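PDB 3KK7: putative cell invasion protein with MAC/Perforin domain from Bacteroides thetaiotaomicron VPI-5482, which is of unconfirmed function but, as a putative cell invasion protein of the membrane-attack complex/perforin family from a human gut symbiont, may act on membranes. Local coordinates for residues A222-Y227 with Y293-L298; T103-Y108 with G160-E165; Y302-S307 with I318-W323; T66-D71 with F137-T142. All blocks are in the same frame, centred on the assembly; numbering follows the deposited sequence.

Contact 1: residues A222-Y227 with Y293-L298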
loop_
_atom_site.group_PDB
_atom_site.type_symbol
_atom_site.label_atom_id
_atom_site.label_comp_id
_atom_site.label_asym_id
_atom_site.label_seq_id
_atom_site.Cartn_x
_atom_site.Cartn_y
_atom_site.Cartn_z
ATOM N N ALA A 222 11.393 -0.289 24.545
ATOM C CA ALA A 222 11.952 -1.631 24.561
ATOM C C ALA A 222 10.821 -2.570 24.154
ATOM O O ALA A 222 9.701 -2.448 24.618
ATOM C CB ALA A 222 12.513 -1.981 25.910
ATOM N N SER A 223 11.137 -3.489 23.253
ATOM C CA SER A 223 10.190 -4.409 22.655
ATOM C C SER A 223 10.742 -5.787 22.862
ATOM O O SER A 223 11.891 -6.037 22.560
ATOM C CB SER A 223 10.125 -4.151 21.161
ATOM O OG SER A 223 9.280 -5.097 20.551
ATOM N N ALA A 224 9.931 -6.681 23.406
ATOM C CA ALA A 224 10.345 -8.037 23.711
ATOM C C ALA A 224 9.310 -8.998 23.128
ATOM O O ALA A 224 8.100 -8.777 23.291
ATOM C CB ALA A 224 10.452 -8.227 25.229
ATOM N N LEU A 225 9.789 -10.048 22.458
ATOM C CA LEU A 225 8.930 -11.118 21.977
ATOM C C LEU A 225 9.234 -12.355 22.793
ATOM O O LEU A 225 10.376 -12.561 23.199
ATOM C CB LEU A 225 9.168 -11.398 20.497
ATOM C CG LEU A 225 9.096 -10.177 19.586
ATOM C CD1 LEU A 225 9.592 -10.560 18.210
ATOM C CD2 LEU A 225 7.679 -9.660 19.557
ATOM N N PHE A 226 8.200 -13.158 23.036
ATOM C CA PHE A 226 8.301 -14.366 23.832
ATOM C C PHE A 226 7.798 -15.578 23.047
ATOM O O PHE A 226 6.817 -15.505 22.261
ATOM C CB PHE A 226 7.475 -14.259 25.126
ATOM C CG PHE A 226 7.894 -13.138 26.044
ATOM C CD1 PHE A 226 7.605 -11.824 25.740
ATOM C CD2 PHE A 226 8.525 -13.400 27.222
ATOM C CE1 PHE A 226 7.969 -10.816 26.586
ATOM C CE2 PHE A 226 8.896 -12.384 28.052
ATOM C CZ PHE A 226 8.608 -11.098 27.736
ATOM N N TYR A 227 8.471 -16.696 23.280
ATOM C CA TYR A 227 8.075 -17.963 22.707
ATOM C C TYR A 227 8.050 -19.011 23.804
ATOM O O TYR A 227 9.088 -19.386 24.326
ATOM C CB TYR A 227 9.028 -18.340 21.574
ATOM C CG TYR A 227 8.653 -19.629 20.880
ATOM C CD1 TYR A 227 9.121 -20.847 21.347
ATOM C CD2 TYR A 227 7.836 -19.632 19.724
ATOM C CE1 TYR A 227 8.780 -22.045 20.696
ATOM C CE2 TYR A 227 7.499 -20.838 19.070
ATOM C CZ TYR A 227 7.982 -22.027 19.567
ATOM O OH TYR A 227 7.670 -23.207 18.960
ATOM N N TYR A 293 12.909 -15.428 25.190
ATOM C CA TYR A 293 12.615 -14.043 24.751
ATOM C C TYR A 293 13.727 -13.397 23.973
ATOM O O TYR A 293 14.862 -13.824 24.042
ATOM C CB TYR A 293 12.320 -13.150 25.943
ATOM C CG TYR A 293 13.539 -12.741 26.790
ATOM C CD1 TYR A 293 14.069 -13.602 27.747
ATOM C CD2 TYR A 293 14.102 -11.461 26.688
ATOM C CE1 TYR A 293 15.141 -13.226 28.549
ATOM C CE2 TYR A 293 15.211 -11.079 27.495
ATOM C CZ TYR A 293 15.708 -11.965 28.420
ATOM O OH TYR A 293 16.773 -11.639 29.210
ATOM N N SER A 294 13.384 -12.351 23.244
ATOM C CA SER A 294 14.357 -11.544 22.569
ATOM C C SER A 294 13.898 -10.107 22.688
ATOM O O SER A 294 12.723 -9.826 22.534
ATOM C CB SER A 294 14.471 -11.968 21.102
ATOM O OG SER A 294 15.249 -11.058 20.334
ATOM N N ILE A 295 14.813 -9.196 22.990
ATOM C CA ILE A 295 14.448 -7.798 23.052
ATOM C C ILE A 295 15.182 -6.968 22.009
ATOM O O ILE A 295 16.162 -7.418 21.402
ATOM C CB ILE A 295 14.675 -7.210 24.425
ATOM C CG1 ILE A 295 16.145 -7.250 24.805
ATOM C CG2 ILE A 295 13.849 -7.928 25.437
ATOM C CD1 ILE A 295 16.489 -6.083 25.699
ATOM N N LYS A 296 14.653 -5.774 21.798
ATOM C CA LYS A 296 15.224 -4.780 20.904
ATOM C C LYS A 296 14.803 -3.435 21.430
ATOM O O LYS A 296 13.629 -3.254 21.755
ATOM C CB LYS A 296 14.708 -4.924 19.465
ATOM C CG LYS A 296 15.446 -3.963 18.473
ATOM C CD LYS A 296 15.147 -4.212 16.971
ATOM C CE LYS A 296 13.794 -3.693 16.520
ATOM N NZ LYS A 296 13.711 -3.697 15.027
ATOM N N THR A 297 15.740 -2.492 21.524
ATOM C CA THR A 297 15.414 -1.145 21.982
ATOM C C THR A 297 15.381 -0.241 20.770
ATOM O O THR A 297 16.103 -0.461 19.798
ATOM C CB THR A 297 16.393 -0.616 23.032
ATOM O OG1 THR A 297 17.735 -0.755 22.565
ATOM C CG2 THR A 297 16.242 -1.370 24.330
ATOM N N LEU A 298 14.486 0.740 20.822
ATOM C CA LEU A 298 14.317 1.722 19.764
ATOM C C LEU A 298 14.706 3.058 20.358
ATOM O O LEU A 298 14.058 3.513 21.308
ATOM C CB LEU A 298 12.874 1.797 19.301
ATOM C CG LEU A 298 12.266 0.542 18.699
ATOM C CD1 LEU A 298 10.885 0.874 18.170
ATOM C CD2 LEU A 298 13.108 -0.003 17.601
#
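The carbonyl oxygen of Ser223 is held twice: Lys296 N donates to Ser223 O at 2.9 Å, nearly in line with the C=O bond, and Ile295 CA lies 3.1 Å from Ser223 O as a weaker CA-H...O contact. Three further bonds, Ser223 N to Lys296 O and the reciprocal pair between Leu225 and Ser294, set strands 220-230 and 288-298 as antiparallel neighbours (165° between the segment axes) in the bent central sheet of the MACPF domain. Ala222, Ala224 and Phe226 face the same side as Tyr293, Ile295 and Thr297, and strand 271-274 covers it through Ile274. Here Ile295 CG2 comes within 3.4 Å of Ala224 CB, a close methyl-to-methyl meeting. Ser223, Leu225, Ser294 and Lys296 occupy the reverse face, where Lys296 NZ leaves the strand pair for a salt bridge with Asp71. Tyr293 has its CG wedged between backbone N and carbonyl carbon (chi1 74°), which turns its ring away from Phe226 and sends its hydroxyl to Tyr316 O. What remains against Phe226 is the methylene: Tyr293 CB sits over one face of that ring, toward its rim, 4.0 Å from Phe226 CD2.

Contact 2: residues T103-Y108 with G160-E165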
loop_
_atom_site.group_PDB
_atom_site.type_symbol
_atom_site.label_atom_id
_atom_site.label_comp_id
_atom_site.label_asym_id
_atom_site.label_seq_id
_atom_site.Cartn_x
_atom_site.Cartn_y
_atom_site.Cartn_z
ATOM N N THR A 103 3.022 0.732 29.080
ATOM C CA THR A 103 3.359 -0.681 28.921
ATOM C C THR A 103 2.136 -1.396 28.345
ATOM O O THR A 103 0.988 -1.065 28.663
ATOM C CB THR A 103 3.818 -1.325 30.223
ATOM O OG1 THR A 103 2.772 -1.242 31.180
ATOM C CG2 THR A 103 5.059 -0.624 30.771
ATOM N N LYS A 104 2.388 -2.308 27.425
ATOM C CA LYS A 104 1.342 -3.115 26.821
ATOM C C LYS A 104 1.940 -4.502 26.709
ATOM O O LYS A 104 3.098 -4.630 26.343
ATOM C CB LYS A 104 0.980 -2.679 25.383
ATOM C CG LYS A 104 0.977 -1.205 25.024
ATOM C CD LYS A 104 1.192 -1.096 23.493
ATOM C CE LYS A 104 1.020 0.329 22.908
ATOM N NZ LYS A 104 1.148 0.271 21.416
ATOM N N ALA A 105 1.142 -5.521 26.989
ATOM C CA ALA A 105 1.551 -6.911 26.821
ATOM C C ALA A 105 0.487 -7.593 25.974
ATOM O O ALA A 105 -0.690 -7.290 26.092
ATOM C CB ALA A 105 1.699 -7.612 28.183
ATOM N N LEU A 106 0.908 -8.501 25.111
ATOM C CA LEU A 106 -0.019 -9.262 24.284
ATOM C C LEU A 106 0.386 -10.734 24.272
ATOM O O LEU A 106 1.531 -11.055 24.004
ATOM C CB LEU A 106 -0.003 -8.720 22.858
ATOM C CG LEU A 106 -1.030 -9.311 21.902
ATOM C CD1 LEU A 106 -2.460 -9.027 22.434
ATOM C CD2 LEU A 106 -0.782 -8.716 20.508
ATOM N N SER A 107 -0.561 -11.612 24.553
ATOM C CA SER A 107 -0.350 -13.034 24.425
ATOM C C SER A 107 -1.248 -13.559 23.321
ATOM O O SER A 107 -2.414 -13.170 23.233
ATOM C CB SER A 107 -0.731 -13.726 25.703
ATOM O OG SER A 107 -0.004 -13.210 26.789
ATOM N N TYR A 108 -0.713 -14.476 22.513
ATOM C CA TYR A 108 -1.428 -15.010 21.372
ATOM C C TYR A 108 -0.978 -16.423 21.027
ATOM O O TYR A 108 0.206 -16.686 20.832
ATOM C CB TYR A 108 -1.324 -14.050 20.168
ATOM C CG TYR A 108 0.070 -13.673 19.666
ATOM C CD1 TYR A 108 0.882 -12.775 20.367
ATOM C CD2 TYR A 108 0.549 -14.173 18.446
ATOM C CE1 TYR A 108 2.173 -12.418 19.887
ATOM C CE2 TYR A 108 1.813 -13.822 17.946
ATOM C CZ TYR A 108 2.624 -12.949 18.665
ATOM O OH TYR A 108 3.859 -12.611 18.150
ATOM N N GLY A 160 4.154 -14.246 22.889
ATOM C CA GLY A 160 4.022 -13.063 23.755
ATOM C C GLY A 160 4.758 -11.872 23.168
ATOM O O GLY A 160 5.737 -12.045 22.467
ATOM N N GLU A 161 4.248 -10.671 23.432
ATOM C CA GLU A 161 4.936 -9.427 23.077
ATOM C C GLU A 161 4.801 -8.444 24.220
ATOM O O GLU A 161 3.746 -8.370 24.860
ATOM C CB GLU A 161 4.388 -8.822 21.793
ATOM C CG GLU A 161 5.172 -7.599 21.313
ATOM C CD GLU A 161 4.574 -6.923 20.103
ATOM O OE1 GLU A 161 3.621 -7.449 19.518
ATOM O OE2 GLU A 161 5.061 -5.852 19.732
ATOM N N LEU A 162 5.876 -7.723 24.512
ATOM C CA LEU A 162 5.846 -6.680 25.543
ATOM C C LEU A 162 6.304 -5.393 24.899
ATOM O O LEU A 162 7.161 -5.424 24.010
ATOM C CB LEU A 162 6.748 -7.044 26.744
ATOM C CG LEU A 162 6.956 -6.089 27.932
ATOM C CD1 LEU A 162 5.647 -5.764 28.642
ATOM C CD2 LEU A 162 7.972 -6.650 28.969
ATOM N N SER A 163 5.720 -4.274 25.329
ATOM C CA SER A 163 6.177 -2.963 24.904
ATOM C C SER A 163 6.353 -2.035 26.089
ATOM O O SER A 163 5.472 -1.907 26.943
ATOM C CB SER A 163 5.230 -2.344 23.888
ATOM O OG SER A 163 5.865 -1.254 23.241
ATOM N N ILE A 164 7.512 -1.403 26.146
ATOM C CA ILE A 164 7.867 -0.508 27.231
ATOM C C ILE A 164 8.277 0.759 26.530
ATOM O O ILE A 164 9.260 0.745 25.780
ATOM C CB ILE A 164 9.040 -1.083 28.060
ATOM C CG1 ILE A 164 8.613 -2.410 28.684
ATOM C CG2 ILE A 164 9.518 -0.094 29.130
ATOM C CD1 ILE A 164 9.622 -3.022 29.598
ATOM N N GLU A 165 7.524 1.831 26.753
ATOM C CA GLU A 165 7.691 3.072 25.987
ATOM C C GLU A 165 7.800 4.302 26.873
ATOM O O GLU A 165 6.957 4.536 27.762
ATOM C CB GLU A 165 6.498 3.271 25.042
ATOM C CG GLU A 165 6.298 2.112 24.131
ATOM C CD GLU A 165 5.227 2.304 23.076
ATOM O OE1 GLU A 165 4.246 3.072 23.267
ATOM O OE2 GLU A 165 5.382 1.635 22.046
HETATM O O HOH W 1 5.756 -13.142 19.793
#
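Lys104 and Leu106 exchange paired N-H...O=C bonds with Ser163 and Glu161, and the segment axes, 4.7 Å apart at closest approach and 173° in direction, show two almost exactly antiparallel strands of the MACPF sheet. Ser163 N to Lys104 O is 2.8 Å, whereas the return bond, Lys104 N to Ser163 O, is longer at 3.1 Å and meets an oxygen lone pair. Leu162 CD1 also approaches Lys104 O, at 3.6 Å, while Leu162 and Ala105 share the side covered by Ile247 of helix 236-249. The polar chains stand on the reverse side. Lys104 NZ finds its salt bridge with Asp337; Glu165 OE2, 4.5 Å from Lys104 NZ, is beyond bridging distance. At the other end Tyr108 swings across the strand gap (chi1 57°), bringing its CE1 to 4.0 Å from Gly160 N. A water then joins Tyr108 OH, at 2.6 Å, to Gly160 O, to which it donates at 2.9 Å. Arg139 reaches both Tyr108 OH and the buried carboxylate of Glu161. Such pairing would probably keep Glu161 ionised, and it gives Arg139 of helix 133-146 a carboxylate and a hydroxyl to meet on a face that also carries Leu106.

Contact 3: residues Y302-S307 with I318-W323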
loop_
_atom_site.group_PDB
_atom_site.type_symbol
_atom_site.label_atom_id
_atom_site.label_comp_id
_atom_site.label_asym_id
_atom_site.label_seq_id
_atom_site.Cartn_x
_atom_site.Cartn_y
_atom_site.Cartn_z
ATOM N N TYR A 302 23.011 2.781 24.769
ATOM C CA TYR A 302 23.388 1.757 25.760
ATOM C C TYR A 302 22.354 0.638 25.846
ATOM O O TYR A 302 22.181 -0.008 26.884
ATOM C CB TYR A 302 23.647 2.396 27.139
ATOM C CG TYR A 302 24.660 3.524 27.087
ATOM C CD1 TYR A 302 26.037 3.254 27.018
ATOM C CD2 TYR A 302 24.246 4.867 27.078
ATOM C CE1 TYR A 302 26.982 4.297 26.949
ATOM C CE2 TYR A 302 25.176 5.919 27.008
ATOM C CZ TYR A 302 26.543 5.628 26.941
ATOM O OH TYR A 302 27.460 6.667 26.868
ATOM N N GLY A 303 21.695 0.395 24.721
ATOM C CA GLY A 303 20.653 -0.614 24.644
ATOM C C GLY A 303 20.938 -1.693 23.624
ATOM O O GLY A 303 22.032 -2.236 23.564
ATOM N N TYR A 304 19.929 -2.022 22.825
ATOM C CA TYR A 304 20.028 -3.155 21.925
ATOM C C TYR A 304 19.337 -2.844 20.617
ATOM O O TYR A 304 18.200 -3.251 20.384
ATOM C CB TYR A 304 19.470 -4.412 22.607
ATOM C CG TYR A 304 20.244 -4.793 23.861
ATOM C CD1 TYR A 304 21.312 -5.692 23.802
ATOM C CD2 TYR A 304 19.923 -4.237 25.092
ATOM C CE1 TYR A 304 22.028 -6.044 24.941
ATOM C CE2 TYR A 304 20.631 -4.568 26.227
ATOM C CZ TYR A 304 21.686 -5.478 26.149
ATOM O OH TYR A 304 22.375 -5.821 27.291
ATOM N N SER A 305 20.076 -2.153 19.762
ATOM C CA SER A 305 19.582 -1.660 18.484
ATOM C C SER A 305 19.180 -2.787 17.525
ATOM O O SER A 305 18.329 -2.592 16.653
ATOM C CB SER A 305 20.643 -0.746 17.826
ATOM O OG SER A 305 21.873 -1.424 17.579
ATOM N N ILE A 306 19.812 -3.946 17.685
ATOM C CA ILE A 306 19.564 -5.119 16.855
ATOM C C ILE A 306 18.919 -6.147 17.757
ATOM O O ILE A 306 19.393 -6.376 18.862
ATOM C CB ILE A 306 20.897 -5.712 16.302
ATOM C CG1 ILE A 306 21.574 -4.687 15.367
ATOM C CG2 ILE A 306 20.656 -7.071 15.590
ATOM C CD1 ILE A 306 23.077 -4.972 15.061
ATOM N N SER A 307 17.843 -6.769 17.304
ATOM C CA SER A 307 17.181 -7.780 18.125
ATOM C C SER A 307 18.200 -8.740 18.701
ATOM O O SER A 307 19.090 -9.169 17.978
ATOM C CB SER A 307 16.112 -8.528 17.316
ATOM O OG SER A 307 14.881 -7.817 17.382
ATOM N N ILE A 318 18.554 -9.015 31.548
ATOM C CA ILE A 318 19.199 -7.860 30.986
ATOM C C ILE A 318 18.754 -6.618 31.731
ATOM O O ILE A 318 17.555 -6.401 31.888
ATOM C CB ILE A 318 18.790 -7.664 29.547
ATOM C CG1 ILE A 318 18.963 -8.969 28.756
ATOM C CG2 ILE A 318 19.593 -6.509 28.946
ATOM C CD1 ILE A 318 18.460 -8.874 27.289
ATOM N N ASP A 319 19.722 -5.807 32.160
ATOM C CA ASP A 319 19.484 -4.528 32.823
ATOM C C ASP A 319 19.360 -3.452 31.748
ATOM O O ASP A 319 20.333 -3.187 31.041
ATOM C CB ASP A 319 20.669 -4.208 33.761
ATOM C CG ASP A 319 20.498 -2.902 34.550
ATOM O OD1 ASP A 319 19.353 -2.510 34.890
ATOM O OD2 ASP A 319 21.539 -2.278 34.854
ATOM N N LEU A 320 18.179 -2.847 31.607
ATOM C CA LEU A 320 18.021 -1.743 30.674
ATOM C C LEU A 320 18.131 -0.374 31.377
ATOM O O LEU A 320 17.794 0.662 30.783
ATOM C CB LEU A 320 16.706 -1.863 29.898
ATOM C CG LEU A 320 16.622 -3.097 28.986
ATOM C CD1 LEU A 320 15.190 -3.323 28.493
ATOM C CD2 LEU A 320 17.608 -2.985 27.844
ATOM N N THR A 321 18.627 -0.347 32.615
ATOM C CA THR A 321 18.638 0.903 33.355
ATOM C C THR A 321 19.437 1.994 32.629
ATOM O O THR A 321 18.909 3.067 32.425
ATOM C CB THR A 321 19.055 0.720 34.828
ATOM O OG1 THR A 321 18.135 -0.186 35.450
ATOM C CG2 THR A 321 19.027 2.055 35.578
ATOM N N PRO A 322 20.673 1.706 32.176
ATOM C CA PRO A 322 21.422 2.726 31.422
ATOM C C PRO A 322 20.668 3.217 30.201
ATOM O O PRO A 322 20.654 4.426 29.930
ATOM C CB PRO A 322 22.701 2.001 30.999
ATOM C CG PRO A 322 22.859 0.922 32.018
ATOM C CD PRO A 322 21.449 0.465 32.309
ATOM N N TRP A 323 20.053 2.295 29.464
ATOM C CA TRP A 323 19.274 2.686 28.298
ATOM C C TRP A 323 18.080 3.593 28.684
ATOM O O TRP A 323 17.812 4.604 28.024
ATOM C CB TRP A 323 18.791 1.462 27.521
ATOM C CG TRP A 323 17.858 1.817 26.472
ATOM C CD1 TRP A 323 18.157 2.270 25.215
ATOM C CD2 TRP A 323 16.438 1.784 26.560
ATOM N NE1 TRP A 323 16.995 2.509 24.514
ATOM C CE2 TRP A 323 15.929 2.211 25.321
ATOM C CE3 TRP A 323 15.550 1.409 27.556
ATOM C CZ2 TRP A 323 14.573 2.293 25.065
ATOM C CZ3 TRP A 323 14.210 1.485 27.303
ATOM C CH2 TRP A 323 13.728 1.922 26.062
HETATM O O HOH W 2 20.830 -0.825 29.027
#
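The CD2-CE2 side of the Tyr304 ring rests against two neighbouring methyls, those of Ile318 and Leu320, with CE2 over the dimple between them. Leu320 CD2 lies near the ring plane at the edge, 3.8 Å from Tyr304 CE2. Ile318 CG2 approaches obliquely, 3.5 Å from Tyr304 CE2, and the same methyl also lies 3.3 Å from Tyr304 OH. The first torsion of Tyr304 sets CG opposite the carbonyl carbon (chi1 -62°), the orientation that carries the phenol from its loop to strand 318-319. A serine at Tyr304 would probably open a gap beside Ile318 CG2 and Leu320 CD2, leaving both methyls without their aromatic neighbour. The next fit is backbone against indole: Gly303 CA is 3.9 Å from Trp323 CD1. A beta carbon on this glycine would clash with that same atom, so the close approach depends on the missing side chain. Farther along, Tyr302 CB rests against Pro322 CB at 4.0 Å, and Tyr302 O faces Trp323 CB. The loop after strand 288-298 thus packs on the start of helix 321-326 within the MACPF domain, and Trp323 NE1 extends the grip by bonding to Gly299 O. No direct hydrogen bond joins the two segments. Instead one water donates to Tyr302 O at 2.7 Å and to Asp319 O at 3.1 Å, and accepts from Trp323 N at 3.2 Å. Between these segments the chemistry is therefore apolar fit plus one bridging water, while Tyr304 N is held directly by Thr297 OG1 of the preceding strand.

Contact 4: residues T66-D71 with F137-T142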
loop_
_atom_site.group_PDB
_atom_site.type_symbol
_atom_site.label_atom_id
_atom_site.label_comp_id
_atom_site.label_asym_id
_atom_site.label_seq_id
_atom_site.Cartn_x
_atom_site.Cartn_y
_atom_site.Cartn_z
ATOM N N THR A 66 10.096 -5.377 10.290
ATOM C CA THR A 66 10.413 -6.102 11.510
ATOM C C THR A 66 9.172 -6.726 12.198
ATOM O O THR A 66 9.315 -7.617 13.031
ATOM C CB THR A 66 11.058 -5.167 12.502
ATOM O OG1 THR A 66 10.070 -4.213 12.971
ATOM C CG2 THR A 66 12.279 -4.476 11.860
ATOM N N SER A 67 7.980 -6.223 11.857
ATOM C CA SER A 67 6.684 -6.660 12.406
ATOM C C SER A 67 6.398 -6.051 13.779
ATOM O O SER A 67 5.394 -6.368 14.396
ATOM C CB SER A 67 6.536 -8.189 12.458
ATOM O OG SER A 67 7.033 -8.698 13.673
ATOM N N ILE A 68 7.281 -5.165 14.250
ATOM C CA ILE A 68 7.018 -4.389 15.445
ATOM C C ILE A 68 6.325 -3.123 14.961
ATOM O O ILE A 68 6.879 -2.340 14.195
ATOM C CB ILE A 68 8.268 -4.052 16.218
ATOM C CG1 ILE A 68 9.072 -5.321 16.533
ATOM C CG2 ILE A 68 7.883 -3.364 17.516
ATOM C CD1 ILE A 68 8.393 -6.306 17.478
ATOM N N ILE A 69 5.089 -2.960 15.420
ATOM C CA ILE A 69 4.222 -1.864 15.012
ATOM C C ILE A 69 4.811 -0.523 15.447
ATOM O O ILE A 69 5.048 -0.298 16.634
ATOM C CB ILE A 69 2.830 -2.002 15.646
ATOM C CG1 ILE A 69 2.176 -3.329 15.241
ATOM C CG2 ILE A 69 1.939 -0.815 15.242
ATOM C CD1 ILE A 69 1.102 -3.776 16.216
ATOM N N GLY A 70 5.038 0.351 14.478
ATOM C CA GLY A 70 5.548 1.688 14.757
ATOM C C GLY A 70 7.057 1.809 14.883
ATOM O O GLY A 70 7.567 2.896 15.143
ATOM N N ASP A 71 7.758 0.694 14.685
ATOM C CA ASP A 71 9.215 0.622 14.706
ATOM C C ASP A 71 9.789 1.496 13.574
ATOM O O ASP A 71 9.462 1.290 12.411
ATOM C CB ASP A 71 9.602 -0.865 14.531
ATOM C CG ASP A 71 11.115 -1.130 14.487
ATOM O OD1 ASP A 71 11.943 -0.192 14.393
ATOM O OD2 ASP A 71 11.459 -2.335 14.533
ATOM N N PHE A 137 1.800 -12.690 8.482
ATOM C CA PHE A 137 2.895 -13.417 7.867
ATOM C C PHE A 137 4.248 -12.904 8.366
ATOM O O PHE A 137 5.111 -13.677 8.716
ATOM C CB PHE A 137 2.820 -13.320 6.336
ATOM C CG PHE A 137 4.016 -13.964 5.620
ATOM C CD1 PHE A 137 4.045 -15.338 5.381
ATOM C CD2 PHE A 137 5.106 -13.197 5.232
ATOM C CE1 PHE A 137 5.123 -15.928 4.769
ATOM C CE2 PHE A 137 6.200 -13.785 4.605
ATOM C CZ PHE A 137 6.206 -15.156 4.374
ATOM N N GLY A 138 4.406 -11.588 8.401
ATOM C CA GLY A 138 5.638 -10.961 8.852
ATOM C C GLY A 138 5.940 -11.252 10.299
ATOM O O GLY A 138 7.090 -11.465 10.676
ATOM N N ARG A 139 4.922 -11.285 11.136
ATOM C CA ARG A 139 5.186 -11.569 12.528
ATOM C C ARG A 139 5.702 -13.002 12.634
ATOM O O ARG A 139 6.742 -13.223 13.256
ATOM C CB ARG A 139 3.965 -11.303 13.430
ATOM C CG ARG A 139 4.077 -11.787 14.885
ATOM C CD ARG A 139 5.281 -11.211 15.595
ATOM N NE ARG A 139 5.233 -9.743 15.702
ATOM C CZ ARG A 139 4.667 -9.067 16.695
ATOM N NH1 ARG A 139 4.021 -9.694 17.689
ATOM N NH2 ARG A 139 4.715 -7.748 16.682
ATOM N N GLN A 140 5.012 -13.949 11.992
ATOM C CA GLN A 140 5.419 -15.344 12.054
ATOM C C GLN A 140 6.828 -15.530 11.503
ATOM O O GLN A 140 7.592 -16.302 12.024
ATOM C CB GLN A 140 4.468 -16.273 11.278
ATOM C CG GLN A 140 4.883 -17.756 11.409
ATOM C CD GLN A 140 3.884 -18.739 10.845
ATOM O OE1 GLN A 140 2.937 -18.375 10.159
ATOM N NE2 GLN A 140 4.100 -20.001 11.127
ATOM N N LYS A 141 7.137 -14.836 10.418
ATOM C CA LYS A 141 8.456 -14.904 9.809
ATOM C C LYS A 141 9.538 -14.456 10.817
ATOM O O LYS A 141 10.560 -15.122 10.983
ATOM C CB LYS A 141 8.460 -14.076 8.510
ATOM C CG LYS A 141 9.817 -13.944 7.841
ATOM C CD LYS A 141 9.707 -13.315 6.428
ATOM C CE LYS A 141 11.083 -13.115 5.778
ATOM N NZ LYS A 141 11.936 -12.103 6.497
ATOM N N THR A 142 9.266 -13.363 11.522
ATOM C CA THR A 142 10.152 -12.865 12.541
ATOM C C THR A 142 10.282 -13.850 13.685
ATOM O O THR A 142 11.403 -14.126 14.137
ATOM C CB THR A 142 9.664 -11.492 13.108
ATOM O OG1 THR A 142 9.527 -10.564 12.034
ATOM C CG2 THR A 142 10.647 -10.933 14.139
#
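Arg139 presents NE and NH2 to Ser67, one to its hydroxyl and one to its carbonyl oxygen, joining helix 133-146 to a loop that combines an ST turn at Thr66 with a type II beta turn from Ile68 to Asp71. In the MACPF fold, helices placed between successive central strands, as this one is, are thought in pore-forming relatives to be able to unfurl; whether it does so here is not known. Van der Waals contacts come first: Ser67 CB presses on the helix 3.6 Å from Arg139 CA, and Ile68 CD1 passes obliquely 4.0 Å from Arg139 NH2. In the charge pairing, Arg139 NH1 turns the other way, making a salt bridge with Glu161; it also makes a hydrogen bond with Tyr108 OH. Among the hydrogen bonds to the loop, Arg139 NE donates to Ser67 OG at 2.9 Å and Arg139 NH2 to Ser67 O at 2.8 Å, with N-H...O angles of 158° and 160°. Both acceptors lie near the guanidinium plane, although NH2 stands above the carbonyl plane of Ser67. Bends at chi2 and chi3 fold the arginine back onto the loop. A methionine in place of Arg139 would probably leave Ser67 O and Ser67 OG without these donors and Glu161 without its salt bridge to this helix. Ser67 OG in turn donates to Thr66 O, 2.6 Å away, so the hydroxyl that receives Arg139 has its own proton committed. Inside the loop, Thr66 OG1 accepts from Ile68 N at 3.2 Å and donates to Asp71 OD2 at 2.8 Å, meeting that oxygen from above the carboxylate plane.

How the contacts relate
All four contacts lie in the MACPF region, on one side of the chain's centre. Contacts 1 and 2 share the sheet: strands run 93-108, 157-173, 220-230, 288-298 across it, and Ala222 and Ala224 bond to Ile164 and Leu162 between the two pairs, whose centres are 9 Å apart. Along the chain, contacts 4 and 2 interleave and close before contact 1 opens; contact 3 follows, its centre 10 Å from that of contact 1. Contacts 2 and 4, centres 13 Å apart, are joined through Arg139, and contact 4 reaches contact 1 by the Asp71-Lys296 salt bridge. Loop and helix thus lie against one sheet face through ionic, hydrogen-bonded and apolar contacts, consistent with a MACPF core.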